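Putative isohexenylglutaconyl-CoA hydratase (Pseudomonas aeruginosa, PDB 4ZU2) probably hydrates isohexenylglutaconyl-CoA in the breakdown of acyclic terpenoids such as citronellate, as a member of the crotonase (enoyl-CoA hydratase/isomerase) family. Local coordinates at residues K71-A76 with E82-L87; V106-G111 with D191-R196; D173-L178 with C186-D191. All blocks are in the same frame, centred on the assembly; numbering follows the deposited sequence.

Interaction 1 (K71-A76 with E82-L87)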
# COMPACT_ATOMS: atom_id res chain seq x y z
N LYS A 71 -21.43 -26.34 9.73
CA LYS A 71 -22.42 -27.32 9.33
C LYS A 71 -22.43 -27.39 7.83
O LYS A 71 -22.37 -28.46 7.26
CB LYS A 71 -23.81 -26.94 9.83
CG LYS A 71 -23.94 -26.97 11.35
CD LYS A 71 -25.33 -26.50 11.86
CE LYS A 71 -25.50 -24.97 11.74
NZ LYS A 71 -24.31 -24.10 12.17
N ASP A 72 -22.45 -26.23 7.18
CA ASP A 72 -22.47 -26.23 5.73
C ASP A 72 -21.17 -26.76 5.15
O ASP A 72 -21.20 -27.44 4.13
CB ASP A 72 -22.85 -24.86 5.18
CG ASP A 72 -24.32 -24.57 5.33
OD1 ASP A 72 -25.09 -25.50 5.72
OD2 ASP A 72 -24.71 -23.41 5.09
N MET A 73 -20.05 -26.49 5.79
CA MET A 73 -18.76 -26.96 5.24
C MET A 73 -18.75 -28.50 5.42
O MET A 73 -18.22 -29.24 4.61
CB MET A 73 -17.56 -26.28 5.93
CG MET A 73 -16.31 -26.04 5.03
SD MET A 73 -16.27 -24.47 4.15
CE MET A 73 -17.88 -24.38 3.34
N ALA A 74 -19.39 -28.96 6.49
CA ALA A 74 -19.42 -30.37 6.77
C ALA A 74 -20.33 -31.06 5.74
O ALA A 74 -19.94 -32.05 5.15
CB ALA A 74 -19.88 -30.65 8.25
N GLY A 75 -21.51 -30.50 5.48
CA GLY A 75 -22.39 -31.00 4.44
C GLY A 75 -21.82 -31.14 3.03
O GLY A 75 -22.30 -31.97 2.26
N ALA A 76 -20.81 -30.35 2.67
CA ALA A 76 -20.31 -30.33 1.30
C ALA A 76 -19.37 -31.49 0.98
O ALA A 76 -19.15 -31.81 -0.18
CB ALA A 76 -19.63 -28.97 0.99
N GLU A 82 -15.86 -30.49 -6.18
CA GLU A 82 -16.57 -29.57 -7.02
C GLU A 82 -17.48 -28.67 -6.19
O GLU A 82 -17.69 -27.50 -6.53
CB GLU A 82 -17.29 -30.31 -8.13
CG GLU A 82 -16.37 -30.61 -9.31
CD GLU A 82 -15.85 -29.32 -9.95
OE1 GLU A 82 -16.62 -28.71 -10.70
OE2 GLU A 82 -14.70 -28.90 -9.65
N ALA A 83 -17.97 -29.18 -5.06
CA ALA A 83 -18.89 -28.41 -4.22
C ALA A 83 -18.08 -27.40 -3.47
O ALA A 83 -18.54 -26.26 -3.29
CB ALA A 83 -19.68 -29.33 -3.21
N TYR A 84 -16.91 -27.80 -2.98
CA TYR A 84 -16.06 -26.85 -2.28
C TYR A 84 -15.69 -25.69 -3.21
O TYR A 84 -15.75 -24.56 -2.80
CB TYR A 84 -14.85 -27.56 -1.64
CG TYR A 84 -15.29 -28.30 -0.39
CD1 TYR A 84 -15.70 -27.59 0.74
CD2 TYR A 84 -15.37 -29.69 -0.35
CE1 TYR A 84 -16.15 -28.25 1.89
CE2 TYR A 84 -15.83 -30.35 0.79
CZ TYR A 84 -16.23 -29.62 1.89
OH TYR A 84 -16.65 -30.24 3.03
N ARG A 85 -15.34 -25.99 -4.47
CA ARG A 85 -14.93 -24.98 -5.46
C ARG A 85 -16.06 -23.99 -5.75
O ARG A 85 -15.88 -22.77 -5.66
CB ARG A 85 -14.47 -25.67 -6.76
CG ARG A 85 -13.80 -24.86 -7.81
CD ARG A 85 -13.50 -25.71 -9.11
NE ARG A 85 -14.71 -26.19 -9.79
CZ ARG A 85 -15.65 -25.42 -10.33
NH1 ARG A 85 -15.56 -24.09 -10.31
NH2 ARG A 85 -16.68 -25.97 -10.94
N THR A 86 -17.23 -24.51 -6.08
CA THR A 86 -18.35 -23.68 -6.53
C THR A 86 -18.90 -22.77 -5.43
O THR A 86 -19.26 -21.62 -5.68
CB THR A 86 -19.48 -24.57 -7.05
OG1 THR A 86 -19.14 -25.06 -8.34
CG2 THR A 86 -20.72 -23.82 -7.19
N LEU A 87 -18.98 -23.30 -4.22
CA LEU A 87 -19.44 -22.56 -3.05
C LEU A 87 -18.41 -21.54 -2.52
O LEU A 87 -18.83 -20.43 -2.16
CB LEU A 87 -19.88 -23.53 -1.92
CG LEU A 87 -21.05 -24.48 -2.26
CD1 LEU A 87 -21.22 -25.66 -1.26
CD2 LEU A 87 -22.34 -23.71 -2.29
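Ala76 and Ala83 mark the point where the helical segments 71-76 and 82-87 come nearest, their CA atoms 6.0 Å apart. The segment axes run at 138° to each other, closer to antiparallel than to perpendicular, and approach to 10.1 Å; small side chains meet near the turn, and the longer Tyr84 spans the gap farther out. Its CG lies anti to the carbonyl carbon (chi1 -76°), which carries the ring out from its own helix toward the other one. The phenol OH donates to the carbonyl oxygen of Met73; the 2.4 Å from Tyr84 OH to Met73 O is shorter than an ordinary hydrogen bond, so the exact distance is doubtful. Ala76 meets the ring from another direction: its CB lies over one face, 3.9 Å from the Tyr84 centroid and 24° off the normal, a CH-pi contact displaced toward the rim. The two partners thus sit differently about the ring, Met73 O at the edge and near its plane, the Ala76 methyl over a face. Met73 adds its CG, 3.8 Å from Tyr84 CE1, and Ala76 CB also touches Ala83 CB at 4.2 Å and Leu87 CD1 at the margin. A salt bridge between Glu82 and Arg85 lies on the same helix as Tyr84, off the contact. Ala239 of a second subunit packs on Tyr84, placing the pair beside a subunit interface. The arrangement is a helical hairpin, two helices joined by a short turn, within the crotonase fold.

Interaction 2 (V106-G111 with D191-R196)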
# COMPACT_ATOMS: atom_id res chain seq x y z
N VAL A 106 -20.51 0.79 4.91
CA VAL A 106 -19.89 0.99 6.21
C VAL A 106 -19.97 -0.31 7.00
O VAL A 106 -21.04 -0.87 7.14
CB VAL A 106 -20.58 2.13 7.00
CG1 VAL A 106 -19.82 2.43 8.31
CG2 VAL A 106 -20.70 3.36 6.13
N ALA A 107 -18.83 -0.78 7.51
CA ALA A 107 -18.86 -1.93 8.40
C ALA A 107 -18.67 -1.53 9.86
O ALA A 107 -17.70 -0.91 10.21
CB ALA A 107 -17.85 -3.01 8.00
N LEU A 108 -19.62 -1.92 10.71
CA LEU A 108 -19.50 -1.77 12.15
C LEU A 108 -19.14 -3.13 12.76
O LEU A 108 -19.99 -4.03 12.88
CB LEU A 108 -20.82 -1.19 12.70
CG LEU A 108 -20.79 -0.43 14.03
CD1 LEU A 108 -19.71 0.62 14.02
CD2 LEU A 108 -22.10 0.23 14.28
N VAL A 109 -17.87 -3.31 13.08
CA VAL A 109 -17.38 -4.64 13.46
C VAL A 109 -17.15 -4.75 14.99
O VAL A 109 -16.44 -3.97 15.59
CB VAL A 109 -16.11 -5.04 12.62
CG1 VAL A 109 -16.39 -4.94 11.10
CG2 VAL A 109 -14.94 -4.20 12.97
N GLU A 110 -17.79 -5.74 15.60
CA GLU A 110 -17.70 -5.97 17.03
C GLU A 110 -17.40 -7.43 17.21
O GLU A 110 -17.79 -8.22 16.39
CB GLU A 110 -19.04 -5.68 17.69
CG GLU A 110 -19.53 -4.30 17.45
CD GLU A 110 -20.91 -4.11 17.99
OE1 GLU A 110 -21.03 -3.80 19.21
OE2 GLU A 110 -21.87 -4.32 17.20
N GLY A 111 -16.71 -7.75 18.30
CA GLY A 111 -16.45 -9.12 18.71
C GLY A 111 -15.68 -9.89 17.65
O GLY A 111 -14.65 -9.42 17.19
N ASP A 191 -21.62 3.73 22.50
CA ASP A 191 -22.15 5.05 22.22
C ASP A 191 -21.17 5.76 21.29
O ASP A 191 -21.57 6.53 20.43
CB ASP A 191 -22.32 5.87 23.50
CG ASP A 191 -23.24 5.21 24.50
OD1 ASP A 191 -24.15 4.44 24.07
OD2 ASP A 191 -23.06 5.48 25.71
N ALA A 192 -19.88 5.47 21.49
CA ALA A 192 -18.81 6.03 20.68
C ALA A 192 -18.85 5.37 19.30
O ALA A 192 -18.61 6.01 18.29
CB ALA A 192 -17.48 5.75 21.36
N LEU A 193 -19.13 4.08 19.28
CA LEU A 193 -19.14 3.33 18.04
C LEU A 193 -20.24 3.89 17.19
O LEU A 193 -20.08 4.06 15.99
CB LEU A 193 -19.37 1.85 18.30
CG LEU A 193 -18.57 0.85 17.44
CD1 LEU A 193 -17.07 0.92 17.70
CD2 LEU A 193 -19.08 -0.57 17.66
N GLU A 194 -21.36 4.20 17.85
CA GLU A 194 -22.57 4.66 17.18
C GLU A 194 -22.49 6.11 16.74
O GLU A 194 -23.20 6.53 15.84
CB GLU A 194 -23.78 4.55 18.10
CG GLU A 194 -24.35 3.17 18.26
CD GLU A 194 -24.90 2.61 16.98
OE1 GLU A 194 -25.75 3.27 16.35
OE2 GLU A 194 -24.47 1.50 16.61
N GLN A 195 -21.69 6.90 17.46
CA GLN A 195 -21.61 8.31 17.16
C GLN A 195 -20.77 8.41 15.94
O GLN A 195 -21.15 9.09 15.00
CB GLN A 195 -21.04 9.17 18.32
CG GLN A 195 -19.58 8.98 18.73
CD GLN A 195 -18.52 9.85 17.97
OE1 GLN A 195 -18.83 10.92 17.45
NE2 GLN A 195 -17.27 9.38 17.94
N ARG A 196 -19.67 7.67 15.92
CA ARG A 196 -18.83 7.60 14.73
C ARG A 196 -19.62 7.19 13.51
O ARG A 196 -19.40 7.71 12.43
CB ARG A 196 -17.68 6.63 14.92
CG ARG A 196 -16.77 6.58 13.70
CD ARG A 196 -16.02 7.88 13.55
NE ARG A 196 -15.11 8.08 14.68
CZ ARG A 196 -14.39 9.18 14.88
NH1 ARG A 196 -14.45 10.22 14.04
NH2 ARG A 196 -13.58 9.24 15.94
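Leu108 and Leu193 carry this contact, the first reaching out from strand 104-109 and the second from helix 190-205. With CG anti to the backbone N (chi1 -156°), Leu108 sends its branches across to the helix, where CD1 comes 3.6 Å from Leu193 CG. The two side chains meet at a slant, and CD1 also lies 3.9 Å from Leu193 CD2, so one methyl of the strand residue rests against the branch point and one arm of its partner. The same CD2 of Leu193 reaches a second neighbour, Glu110, in the loop just after the strand. There the touching atom is aliphatic: Glu110 CG lies 3.8 Å from Leu193 CD2, and the chain then runs on extended beyond CG to its carboxylate.

Strand 104-109 is an inner strand of the six-stranded mixed sheet, hydrogen-bonded to its neighbours through Leu57 and Val126 among others. Helix 190-205 packs against it here in the crotonase fold, and Leu197 of that helix touches Leu108 as well, while Ile128 of the adjoining strand does so from within the sheet.

The other methyl of Leu108 faces a polar group. Glu194 bends at chi2 (-63°) and brings its OE2 to 3.6 Å from Leu108 CD2, the two side chains crossing at about a right angle. The carboxylates of Glu110 and Glu194 do not meet: OE2 of Glu110 and OE2 of Glu194 remain 6.4 Å apart.

Interaction 3 (D173-L178 with C186-D191)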
# COMPACT_ATOMS: atom_id res chain seq x y z
N ASP A 173 -6.59 -7.19 18.04
CA ASP A 173 -7.77 -6.44 18.39
C ASP A 173 -7.98 -5.23 17.55
O ASP A 173 -7.19 -4.94 16.64
CB ASP A 173 -7.75 -6.06 19.87
CG ASP A 173 -6.82 -4.88 20.17
OD1 ASP A 173 -5.76 -4.70 19.52
OD2 ASP A 173 -7.16 -4.12 21.10
N GLY A 174 -9.09 -4.54 17.85
CA GLY A 174 -9.44 -3.32 17.19
C GLY A 174 -8.36 -2.25 17.11
O GLY A 174 -8.24 -1.57 16.09
N ARG A 175 -7.60 -2.04 18.18
CA ARG A 175 -6.66 -0.93 18.21
C ARG A 175 -5.58 -1.29 17.20
O ARG A 175 -5.13 -0.46 16.45
CB ARG A 175 -6.05 -0.67 19.61
CG ARG A 175 -7.03 -0.37 20.80
CD ARG A 175 -7.58 1.10 20.83
NE ARG A 175 -7.90 1.54 22.20
CZ ARG A 175 -8.95 2.30 22.57
NH1 ARG A 175 -9.85 2.74 21.70
NH2 ARG A 175 -9.11 2.59 23.86
N GLU A 176 -5.19 -2.56 17.18
CA GLU A 176 -4.25 -3.07 16.21
C GLU A 176 -4.80 -2.97 14.79
O GLU A 176 -4.01 -2.82 13.84
CB GLU A 176 -3.91 -4.52 16.53
CG GLU A 176 -3.12 -5.22 15.44
CD GLU A 176 -1.73 -5.59 15.82
OE1 GLU A 176 -0.83 -4.80 15.51
OE2 GLU A 176 -1.52 -6.67 16.39
N ALA A 177 -6.12 -3.05 14.61
CA ALA A 177 -6.66 -3.13 13.26
C ALA A 177 -6.71 -1.76 12.63
O ALA A 177 -6.67 -1.63 11.43
CB ALA A 177 -8.01 -3.76 13.23
N LEU A 178 -6.81 -0.74 13.48
CA LEU A 178 -6.64 0.64 13.10
C LEU A 178 -5.18 0.94 12.74
O LEU A 178 -4.88 1.66 11.78
CB LEU A 178 -7.07 1.51 14.28
CG LEU A 178 -7.40 2.99 14.10
CD1 LEU A 178 -6.36 3.82 14.80
CD2 LEU A 178 -7.55 3.37 12.63
N CYS A 186 -11.32 3.12 15.51
CA CYS A 186 -11.49 2.22 16.65
C CYS A 186 -12.13 3.01 17.79
O CYS A 186 -11.56 4.00 18.23
CB CYS A 186 -10.13 1.69 17.09
SG CYS A 186 -10.16 0.42 18.39
N GLU A 187 -13.33 2.61 18.23
CA GLU A 187 -14.00 3.23 19.39
C GLU A 187 -14.07 2.27 20.58
O GLU A 187 -14.18 1.06 20.41
CB GLU A 187 -15.41 3.67 19.03
CG GLU A 187 -15.50 4.41 17.73
CD GLU A 187 -14.64 5.67 17.71
OE1 GLU A 187 -14.87 6.57 18.55
OE2 GLU A 187 -13.71 5.74 16.88
N ALA A 188 -14.00 2.82 21.79
CA ALA A 188 -13.90 2.01 23.00
C ALA A 188 -15.25 1.56 23.58
O ALA A 188 -15.30 0.67 24.43
CB ALA A 188 -13.11 2.78 24.07
N ASP A 189 -16.34 2.17 23.13
CA ASP A 189 -17.68 1.79 23.61
C ASP A 189 -18.77 2.02 22.57
O ASP A 189 -18.54 2.66 21.56
CB ASP A 189 -18.05 2.52 24.90
CG ASP A 189 -17.82 4.02 24.82
OD1 ASP A 189 -18.59 4.74 24.13
OD2 ASP A 189 -16.86 4.49 25.46
N ALA A 190 -19.95 1.50 22.86
CA ALA A 190 -21.04 1.44 21.88
C ALA A 190 -21.63 2.81 21.55
O ALA A 190 -22.11 3.03 20.45
CB ALA A 190 -22.13 0.50 22.35
N ASP A 191 -21.62 3.73 22.50
CA ASP A 191 -22.15 5.05 22.22
C ASP A 191 -21.17 5.76 21.29
O ASP A 191 -21.57 6.53 20.43
CB ASP A 191 -22.32 5.87 23.50
CG ASP A 191 -23.24 5.21 24.50
OD1 ASP A 191 -24.15 4.44 24.07
OD2 ASP A 191 -23.06 5.48 25.71
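Cys186 is the centre of the van der Waals contacts here, its side chain directed at the start of helix 174-179. SG lies anti to the backbone N (chi1 -174°), which sets the sulfur against the main chain of the first helical turn, 3.5 Å from Gly174 C and 3.6 Å from Arg175 N. The sulfur thus packs directly on the backbone of Gly174, which has no side chain. Arg175 bends at chi2 and lays its aliphatic part along the same atom, with CD 3.6 Å from Cys186 SG. Beyond it, NH1 and NH2 of Arg175 both lie 4.0 Å from Ala188 CB, which the guanidinium meets obliquely. Leu178, one turn on, adds a looser apolar touch, its CB 4.2 Å from Cys186 CB.

These pieces sit at the outer rim of the crotonase fold: Cys186 belongs to strand 185-187, outermost within this chain in the six-stranded sheet, and Arg179 of the third subunit packs on Leu178.

Among the charged groups, Arg175 NH1 and Glu187 OE2 stay 6.9 Å apart, and Glu187 has a long, weak ion pair with Arg196.

Hydrogen bonds serve the helix starts. Asp173 is the N-cap of helix 174-179, its OD1 accepting from Glu176 N at 3.2 Å and met from above the carboxylate plane, and Asp189 likewise caps helix 190-205 through Ala192 N.

How the interactions relate
Interactions 2 and 3 are neighbours, their centres 8 Å apart, and both use helix 190-205; interaction 3 is nested within the chain loop that interaction 2 closes. Both reach the same six-stranded sheet, one at inner strand 104-109, the other at strand 185-187, outermost within this chain, and they meet where Glu187 packs on Leu193. Interaction 1 stands apart, its centre 32 Å and 34 Å from theirs, though helix 81-99 is followed in the chain by strand 104-109. Interactions 1 and 2 are both partly buried, the first pairing methyls with a tyrosine, the second combining two buried leucines with glutamates at its edge; interaction 3 is a surface contact built round a sulfur.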